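Local coordinates for 4-hydroxyphenylpyruvate dioxygenase (Pseudomonas putida, PDB 5HMQ), which catalyses the metal-dependent dehydration of 3-dehydroshikimate to protocatechuate, an intermediate of quinate and shikimate breakdown, at residues E302-E307 / S363-A368; G326-K331 / T426-D431. One frame throughout, in Å; residues are numbered along the deposited sequence.

Contact 1: E302-E307 / S363-A368; sequences EFAVDE and SLCATA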
loop_
_atom_site.group_PDB
_atom_site.type_symbol
_atom_site.label_atom_id
_atom_site.label_comp_id
_atom_site.label_asym_id
_atom_site.label_seq_id
_atom_site.Cartn_x
_atom_site.Cartn_y
_atom_site.Cartn_z
ATOM N N GLU C 302 -27.328 1.190 1.602
ATOM C CA GLU C 302 -27.446 0.027 2.474
ATOM C C GLU C 302 -26.308 0.053 3.489
ATOM O O GLU C 302 -25.133 0.008 3.110
ATOM C CB GLU C 302 -27.422 -1.276 1.675
ATOM C CG GLU C 302 -27.624 -2.519 2.533
ATOM C CD GLU C 302 -27.550 -3.814 1.741
ATOM O OE1 GLU C 302 -27.345 -3.758 0.510
ATOM O OE2 GLU C 302 -27.696 -4.893 2.355
ATOM N N PHE C 303 -26.659 0.130 4.768
ATOM C CA PHE C 303 -25.684 0.154 5.848
ATOM C C PHE C 303 -25.639 -1.195 6.552
ATOM O O PHE C 303 -26.677 -1.817 6.797
ATOM C CB PHE C 303 -26.005 1.251 6.866
ATOM C CG PHE C 303 -25.644 2.635 6.408
ATOM C CD1 PHE C 303 -26.547 3.403 5.689
ATOM C CD2 PHE C 303 -24.402 3.172 6.707
ATOM C CE1 PHE C 303 -26.211 4.682 5.273
ATOM C CE2 PHE C 303 -24.061 4.447 6.296
ATOM C CZ PHE C 303 -24.967 5.204 5.577
ATOM N N ALA C 304 -24.427 -1.640 6.875
ATOM C CA ALA C 304 -24.217 -2.874 7.616
ATOM C C ALA C 304 -24.072 -2.531 9.092
ATOM O O ALA C 304 -23.155 -1.797 9.475
ATOM C CB ALA C 304 -22.978 -3.615 7.112
ATOM N N VAL C 305 -24.977 -3.060 9.913
ATOM C CA VAL C 305 -25.051 -2.741 11.334
ATOM C C VAL C 305 -25.546 -3.971 12.083
ATOM O O VAL C 305 -26.036 -4.932 11.488
ATOM C CB VAL C 305 -25.995 -1.547 11.617
ATOM C CG1 VAL C 305 -25.388 -0.234 11.142
ATOM C CG2 VAL C 305 -27.348 -1.780 10.957
ATOM N N ASP C 306 -25.421 -3.935 13.405
ATOM C CA ASP C 306 -26.125 -4.859 14.276
ATOM C C ASP C 306 -27.331 -4.133 14.875
ATOM O O ASP C 306 -27.617 -2.982 14.537
ATOM C CB ASP C 306 -25.182 -5.436 15.340
ATOM C CG ASP C 306 -24.620 -4.384 16.288
ATOM O OD1 ASP C 306 -25.054 -3.214 16.242
ATOM O OD2 ASP C 306 -23.724 -4.737 17.086
ATOM N N GLU C 307 -28.051 -4.811 15.769
ATOM C CA GLU C 307 -29.289 -4.229 16.275
ATOM C C GLU C 307 -29.015 -3.026 17.172
ATOM O O GLU C 307 -29.778 -2.054 17.163
ATOM C CB GLU C 307 -30.100 -5.283 17.027
ATOM C CG GLU C 307 -31.591 -5.248 16.715
ATOM C CD GLU C 307 -31.917 -5.822 15.344
ATOM O OE1 GLU C 307 -32.699 -5.189 14.602
ATOM O OE2 GLU C 307 -31.384 -6.901 15.015
ATOM N N SER C 363 -21.019 0.679 8.628
ATOM C CA SER C 363 -20.423 1.119 7.376
ATOM C C SER C 363 -21.435 0.977 6.250
ATOM O O SER C 363 -22.464 0.309 6.387
ATOM C CB SER C 363 -19.161 0.312 7.063
ATOM O OG SER C 363 -19.441 -1.077 7.118
ATOM N N LEU C 364 -21.122 1.615 5.126
ATOM C CA LEU C 364 -21.913 1.462 3.911
ATOM C C LEU C 364 -21.434 0.216 3.178
ATOM O O LEU C 364 -20.316 0.185 2.653
ATOM C CB LEU C 364 -21.788 2.695 3.024
ATOM C CG LEU C 364 -22.657 2.699 1.764
ATOM C CD1 LEU C 364 -24.120 2.884 2.129
ATOM C CD2 LEU C 364 -22.205 3.776 0.794
ATOM N N CYS C 365 -22.272 -0.816 3.149
ATOM C CA CYS C 365 -21.907 -2.063 2.498
ATOM C C CYS C 365 -22.399 -2.147 1.062
ATOM O O CYS C 365 -21.958 -3.037 0.328
ATOM C CB CYS C 365 -22.443 -3.259 3.293
ATOM S SG CYS C 365 -24.240 -3.379 3.367
ATOM N N ALA C 366 -23.296 -1.258 0.641
ATOM C CA ALA C 366 -23.781 -1.293 -0.730
ATOM C C ALA C 366 -24.484 0.012 -1.066
ATOM O O ALA C 366 -24.999 0.706 -0.185
ATOM C CB ALA C 366 -24.727 -2.474 -0.958
ATOM N N THR C 367 -24.497 0.331 -2.358
ATOM C CA THR C 367 -25.231 1.467 -2.894
ATOM C C THR C 367 -26.005 1.010 -4.116
ATOM O O THR C 367 -25.422 0.437 -5.044
ATOM C CB THR C 367 -24.299 2.621 -3.276
ATOM O OG1 THR C 367 -23.609 3.087 -2.112
ATOM C CG2 THR C 367 -25.093 3.769 -3.883
ATOM N N ALA C 368 -27.315 1.244 -4.107
ATOM C CA ALA C 368 -28.137 1.013 -5.285
ATOM C C ALA C 368 -28.183 2.284 -6.120
ATOM O O ALA C 368 -28.535 3.357 -5.614
ATOM C CB ALA C 368 -29.550 0.577 -4.906
#
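With chi1 at -177° and the chain extended beyond CG, E302 runs its side chain straight out past C365 and A366. The sulfur of C365 comes to meet it: lodged between its own backbone N and carbonyl carbon, SG lies 3.6 Å from CG of E302, while OE1 of E302 passes 3.3 Å from the methyl CB of A366. At the end of this chain OE1 is hydrogen-bonded to OH of Y412 and OE2 to ND2 of N346, so both oxygens of the buried carboxylate, which is probably ionised, have a partner.

C365 and A366 both face E302, a classic beta bulge in an antiparallel pairing. O of E302 accepts from N of C365 at 3.0 Å, in the carbonyl plane, and only weakly from N of A366. N of E302 donates to O of A366, and beyond the bulge N of A304 reaches O of S363 at 2.8 Å, nearly in line with its C=O.

F303 and L364 point to the opposite face of the sheet from E302. CD1 of L364 sits over the centre of the F303 ring, 4.2 Å from its centroid, a CH-pi contact.

The pairing belongs to the first VOC module of the dioxygenase-like domain, where strand 363-371 lies between strands 295-304 and 410-414. Helix 352-360 covers C365 through F352 and F356, whereas F303 and L364 meet I524 and V521 of strand 520-528, joining this sheet to that of the second module.

Contact 2: G326-K331 / T426-D431; sequences GKHRSK and TDFSLD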
loop_
_atom_site.group_PDB
_atom_site.type_symbol
_atom_site.label_atom_id
_atom_site.label_comp_id
_atom_site.label_asym_id
_atom_site.label_seq_id
_atom_site.Cartn_x
_atom_site.Cartn_y
_atom_site.Cartn_z
ATOM N N GLY C 326 -40.810 1.393 7.295
ATOM C CA GLY C 326 -41.243 0.021 7.466
ATOM C C GLY C 326 -40.112 -0.969 7.657
ATOM O O GLY C 326 -38.942 -0.648 7.426
ATOM N N LYS C 327 -40.457 -2.179 8.083
ATOM C CA LYS C 327 -39.496 -3.236 8.349
ATOM C C LYS C 327 -39.609 -4.313 7.279
ATOM O O LYS C 327 -40.675 -4.515 6.689
ATOM C CB LYS C 327 -39.728 -3.848 9.738
ATOM C CG LYS C 327 -38.744 -4.948 10.128
ATOM C CD LYS C 327 -38.782 -5.236 11.620
ATOM C CE LYS C 327 -37.943 -6.458 11.960
ATOM N NZ LYS C 327 -38.189 -6.941 13.348
ATOM N N HIS C 328 -38.487 -4.978 7.007
ATOM C CA HIS C 328 -38.490 -6.130 6.117
ATOM C C HIS C 328 -39.449 -7.192 6.643
ATOM O O HIS C 328 -39.647 -7.337 7.851
ATOM C CB HIS C 328 -37.076 -6.698 5.996
ATOM C CG HIS C 328 -36.873 -7.597 4.817
ATOM N ND1 HIS C 328 -37.100 -8.956 4.869
ATOM C CD2 HIS C 328 -36.451 -7.334 3.557
ATOM C CE1 HIS C 328 -36.832 -9.491 3.692
ATOM N NE2 HIS C 328 -36.439 -8.529 2.877
ATOM N N ARG C 329 -40.053 -7.942 5.720
ATOM C CA ARG C 329 -41.078 -8.899 6.124
ATOM C C ARG C 329 -40.495 -10.103 6.859
ATOM O O ARG C 329 -41.189 -10.715 7.678
ATOM C CB ARG C 329 -41.900 -9.348 4.916
ATOM C CG ARG C 329 -42.499 -8.191 4.134
ATOM C CD ARG C 329 -43.336 -8.682 2.969
ATOM N NE ARG C 329 -43.388 -7.704 1.886
ATOM C CZ ARG C 329 -44.495 -7.378 1.229
ATOM N NH1 ARG C 329 -45.650 -7.935 1.559
ATOM N NH2 ARG C 329 -44.451 -6.486 0.253
ATOM N N SER C 330 -39.243 -10.471 6.582
ATOM C CA SER C 330 -38.684 -11.673 7.192
ATOM C C SER C 330 -37.326 -11.428 7.841
ATOM O O SER C 330 -36.934 -12.158 8.756
ATOM C CB SER C 330 -38.566 -12.787 6.149
ATOM O OG SER C 330 -37.926 -12.320 4.976
ATOM N N LYS C 331 -36.604 -10.411 7.385
ATOM C CA LYS C 331 -35.260 -10.134 7.871
ATOM C C LYS C 331 -35.248 -8.928 8.807
ATOM O O LYS C 331 -36.198 -8.144 8.868
ATOM C CB LYS C 331 -34.303 -9.897 6.699
ATOM C CG LYS C 331 -34.263 -11.039 5.701
ATOM C CD LYS C 331 -33.460 -10.666 4.469
ATOM C CE LYS C 331 -33.289 -11.858 3.545
ATOM N NZ LYS C 331 -32.547 -11.489 2.308
ATOM N N THR C 426 -42.405 -4.825 -2.332
ATOM C CA THR C 426 -42.340 -6.274 -2.458
ATOM C C THR C 426 -41.692 -6.946 -1.252
ATOM O O THR C 426 -42.189 -7.977 -0.785
ATOM C CB THR C 426 -41.586 -6.659 -3.736
ATOM O OG1 THR C 426 -40.392 -5.870 -3.848
ATOM C CG2 THR C 426 -42.459 -6.433 -4.962
ATOM N N ASP C 427 -40.584 -6.400 -0.742
ATOM C CA ASP C 427 -39.863 -7.069 0.337
ATOM C C ASP C 427 -40.114 -6.463 1.707
ATOM O O ASP C 427 -39.766 -7.091 2.713
ATOM C CB ASP C 427 -38.357 -7.046 0.074
ATOM C CG ASP C 427 -38.023 -7.258 -1.394
ATOM O OD1 ASP C 427 -37.141 -6.536 -1.902
ATOM O OD2 ASP C 427 -38.571 -8.190 -2.020
ATOM N N PHE C 428 -40.717 -5.284 1.777
ATOM C CA PHE C 428 -40.965 -4.601 3.036
ATOM C C PHE C 428 -42.459 -4.510 3.312
ATOM O O PHE C 428 -43.295 -4.677 2.420
ATOM C CB PHE C 428 -40.357 -3.193 3.028
ATOM C CG PHE C 428 -38.854 -3.174 2.951
ATOM C CD1 PHE C 428 -38.206 -3.317 1.736
ATOM C CD2 PHE C 428 -38.092 -3.000 4.094
ATOM C CE1 PHE C 428 -36.824 -3.296 1.664
ATOM C CE2 PHE C 428 -36.715 -2.977 4.028
ATOM C CZ PHE C 428 -36.079 -3.125 2.811
ATOM N N SER C 429 -42.781 -4.204 4.562
ATOM C CA SER C 429 -44.156 -4.009 5.006
ATOM C C SER C 429 -44.220 -2.534 5.379
ATOM O O SER C 429 -44.015 -2.148 6.532
ATOM C CB SER C 429 -44.524 -4.920 6.174
ATOM O OG SER C 429 -44.940 -6.194 5.713
ATOM N N LEU C 430 -44.498 -1.718 4.369
ATOM C CA LEU C 430 -44.370 -0.276 4.481
ATOM C C LEU C 430 -45.515 0.302 5.303
ATOM O O LEU C 430 -46.680 -0.050 5.100
ATOM C CB LEU C 430 -44.336 0.341 3.080
ATOM C CG LEU C 430 -43.077 0.051 2.251
ATOM C CD1 LEU C 430 -43.247 0.528 0.826
ATOM C CD2 LEU C 430 -41.866 0.722 2.858
ATOM N N ASP C 431 -45.176 1.190 6.231
ATOM C CA ASP C 431 -46.160 1.904 7.036
ATOM C C ASP C 431 -46.586 3.134 6.248
ATOM O O ASP C 431 -45.862 4.134 6.180
ATOM C CB ASP C 431 -45.571 2.267 8.397
ATOM C CG ASP C 431 -46.574 2.951 9.323
ATOM O OD1 ASP C 431 -47.668 3.345 8.867
ATOM O OD2 ASP C 431 -46.266 3.072 10.528
#
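H328 and F428 meet edge to face in the sheet of the first VOC module, where the weakly bonded strand 428-430, just after helix 424-427, lies antiparallel to strand 323-328 at the sheet's edge within this chain. The imidazole turns its edge to the phenyl face, with centroids 5.4 Å apart and planes at 78°. CD2 of H328 lies above that face, toward its rim.

Two backbone hydrogen bonds hold the segments together: N of S429 to O of K327 at 3.0 Å, and N of R329 to O of D427 at 3.1 Å.

Close packing makes up the rest. G326 packs its CA against O of S429, 3.6 Å away, at backbone angles that call for glycine. O of D427 also stands over the centre of the H328 ring, 3.4 Å above its plane. Extended from CG to NE, R329 carries its guanidinium in between O of T426 over one face and O of F428 over the other; neither makes a hydrogen bond with it, though their partial negative charge probably favours the cation.

Outside the pair, K327 forms a salt bridge with E332 and K331 with E397. ND1 of H328 accepts from N of S330 at 3.1 Å and from N of K331 at 2.9 Å, both tilted out of the ring plane, which restrains how the ring can turn.

Both contacts are antiparallel pairings in one mixed sheet, but contact 1 lies in its interior and contact 2 at its edge. Strands 341-346 and 333-338 separate strand 295-304 of contact 1 from strand 323-328 of contact 2; the contact centres are about 17 Å apart. Contact 1 is buried, with a carboxylate held by partners on neighbouring strands and apolar side chains facing the second module. Contact 2, on the surface and richer in lysine, arginine and aspartate, has fewer backbone bonds, two against five, and adds an aromatic pair and carbonyls stacked on an imidazole and a guanidinium. F303 of contact 1 is about 10 Å, side chain to side chain, from the magnesium ligand H523, without touching it; contact 2 lies away from the metal sites.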